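PDB 1SKZ: antistasin from Haementeria officinalis, which potently inhibits the blood coagulation protease factor Xa, and probably binds heparin as well. Local coordinates for residues A60-D63 / I64-P68. Numbering follows the deposited sequence.
Sequences ATCD and ISECP
Asp63 and Ser65 illustrate how one carboxylate oxygen can organise a tight turn. OD2 of Asp63 accepts both the Ser65 amide N, at 3.0 Å, and the Ser65 hydroxyl OG, also at 3.0 Å. The two donors approach from opposite faces of the carboxylate: N stands well above the plane, whereas OG lies only 18° out of it, on the anti side. With CG of Asp63 swung anti to its own amide nitrogen (chi1 -168°), the carboxylate lies beside the start of the following turn, and the grip from two sides restrains its rotation. The bond from Ser65 N closes an Asx turn, and on the backbone Glu66 N meets Asp63 O at 2.9 Å, opening the short 3-10 segment 64-66. This surface turn sits between two half-cystines of a disulfide-rich inhibitor: Cys62 is joined to Cys73 and Cys67 to Cys80, so both flanks are tied covalently to the chain that follows. Glu66 reaches back in the reverse direction. Its side chain runs extended past CG alongside the Asp63 carbonyl, and OE1 receives the Asp63 amide N in a weak but nearly straight bond of 3.3 Å (168°). The same OE1 lies 3.5 Å from Cys62 SG and forms a salt bridge with Lys59, whose ammonium group also donates to Thr61 O and probably offsets the negative charge of Glu66.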
ATOM      1  N   ALA A  60      -1.583 -16.054  10.939  1.00 27.63           N
ATOM      2  CA  ALA A  60      -2.909 -15.711  11.453  1.00 27.86           C
ATOM      3  C   ALA A  60      -2.844 -15.144  12.847  1.00 28.39           C
ATOM      4  O   ALA A  60      -3.678 -14.332  13.235  1.00 29.23           O
ATOM      5  CB  ALA A  60      -3.807 -16.937  11.447  1.00 27.31           C
ATOM      6  N   THR A  61      -1.958 -15.725  13.653  1.00 29.10           N
ATOM      7  CA  THR A  61      -1.908 -15.437  15.078  1.00 27.00           C
ATOM      8  C   THR A  61      -0.466 -15.459  15.575  1.00 25.01           C
ATOM      9  O   THR A  61       0.428 -16.078  14.948  1.00 24.85           O
ATOM     10  CB  THR A  61      -2.745 -16.482  15.851  1.00 28.58           C
ATOM     11  OG1 THR A  61      -3.231 -15.885  17.060  1.00 31.66           O
ATOM     12  CG2 THR A  61      -1.916 -17.750  16.146  1.00 25.00           C
ATOM     13  N   CYS A  62      -0.212 -14.686  16.621  1.00 24.15           N
ATOM     14  CA  CYS A  62       1.091 -14.734  17.265  1.00 24.55           C
ATOM     15  C   CYS A  62       0.900 -14.628  18.770  1.00 24.87           C
ATOM     16  O   CYS A  62       0.119 -13.794  19.231  1.00 23.82           O
ATOM     17  CB  CYS A  62       1.986 -13.589  16.742  1.00 21.90           C
ATOM     18  SG  CYS A  62       3.735 -13.663  17.261  1.00 22.54           S
ATOM     19  N   ASP A  63       1.717 -15.380  19.506  1.00 24.91           N
ATOM     20  CA  ASP A  63       1.796 -15.291  20.961  1.00 27.72           C
ATOM     21  C   ASP A  63       3.254 -15.248  21.442  1.00 25.34           C
ATOM     22  O   ASP A  63       4.103 -15.983  20.909  1.00 24.67           O
ATOM     23  CB  ASP A  63       1.095 -16.505  21.598  1.00 31.30           C
ATOM     24  CG  ASP A  63       0.891 -16.328  23.093  1.00 35.50           C
ATOM     25  OD1 ASP A  63      -0.002 -15.517  23.434  1.00 38.67           O
ATOM     26  OD2 ASP A  63       1.682 -16.875  23.915  1.00 34.19           O
ATOM     27  N   ILE A  64       3.501 -14.475  22.508  1.00 26.19           N
ATOM     28  CA  ILE A  64       4.828 -14.365  23.163  1.00 28.97           C
ATOM     29  C   ILE A  64       5.484 -15.711  23.541  1.00 30.80           C
ATOM     30  O   ILE A  64       6.718 -15.851  23.489  1.00 31.62           O
ATOM     31  CB  ILE A  64       4.759 -13.479  24.448  1.00 28.86           C
ATOM     32  CG1 ILE A  64       6.159 -13.191  25.002  1.00 29.56           C
ATOM     33  CG2 ILE A  64       3.984 -14.195  25.556  1.00 29.20           C
ATOM     34  CD1 ILE A  64       6.960 -12.160  24.223  1.00 27.61           C
ATOM     35  N   SER A  65       4.659 -16.704  23.862  1.00 31.12           N
ATOM     36  CA  SER A  65       5.146 -18.021  24.243  1.00 31.06           C
ATOM     37  C   SER A  65       5.894 -18.654  23.080  1.00 31.76           C
ATOM     38  O   SER A  65       6.901 -19.343  23.309  1.00 30.62           O
ATOM     39  CB  SER A  65       3.975 -18.923  24.705  1.00 30.90           C
ATOM     40  OG  SER A  65       3.218 -19.433  23.614  1.00 31.37           O
ATOM     41  N   GLU A  66       5.515 -18.294  21.840  1.00 30.53           N
ATOM     42  CA  GLU A  66       6.210 -18.814  20.652  1.00 31.13           C
ATOM     43  C   GLU A  66       7.581 -18.178  20.488  1.00 27.59           C
ATOM     44  O   GLU A  66       8.372 -18.626  19.683  1.00 27.41           O
ATOM     45  CB  GLU A  66       5.446 -18.538  19.344  1.00 34.47           C
ATOM     46  CG  GLU A  66       3.984 -19.000  19.213  1.00 36.81           C
ATOM     47  CD  GLU A  66       3.246 -18.224  18.113  1.00 36.23           C
ATOM     48  OE1 GLU A  66       3.745 -17.171  17.686  1.00 37.05           O
ATOM     49  OE2 GLU A  66       2.138 -18.618  17.711  1.00 38.28           O
ATOM     50  N   CYS A  67       7.785 -17.035  21.123  1.00 26.04           N
ATOM     51  CA  CYS A  67       8.882 -16.180  20.761  1.00 23.55           C
ATOM     52  C   CYS A  67      10.220 -16.565  21.357  1.00 26.04           C
ATOM     53  O   CYS A  67      10.303 -16.960  22.512  1.00 29.52           O
ATOM     54  CB  CYS A  67       8.535 -14.760  21.132  1.00 22.20           C
ATOM     55  SG  CYS A  67       7.339 -13.964  20.014  1.00 21.48           S
ATOM     56  N   PRO A  68      11.312 -16.371  20.599  1.00 25.95           N
ATOM     57  CA  PRO A  68      12.663 -16.332  21.174  1.00 25.41           C
ATOM     58  C   PRO A  68      12.820 -15.380  22.361  1.00 25.42           C
ATOM     59  O   PRO A  68      12.145 -14.365  22.466  1.00 24.40           O
ATOM     60  CB  PRO A  68      13.543 -15.874  20.006  1.00 25.37           C
ATOM     61  CG  PRO A  68      12.775 -16.233  18.791  1.00 24.86           C
ATOM     62  CD  PRO A  68      11.325 -16.231  19.130  1.00 25.76           C
TER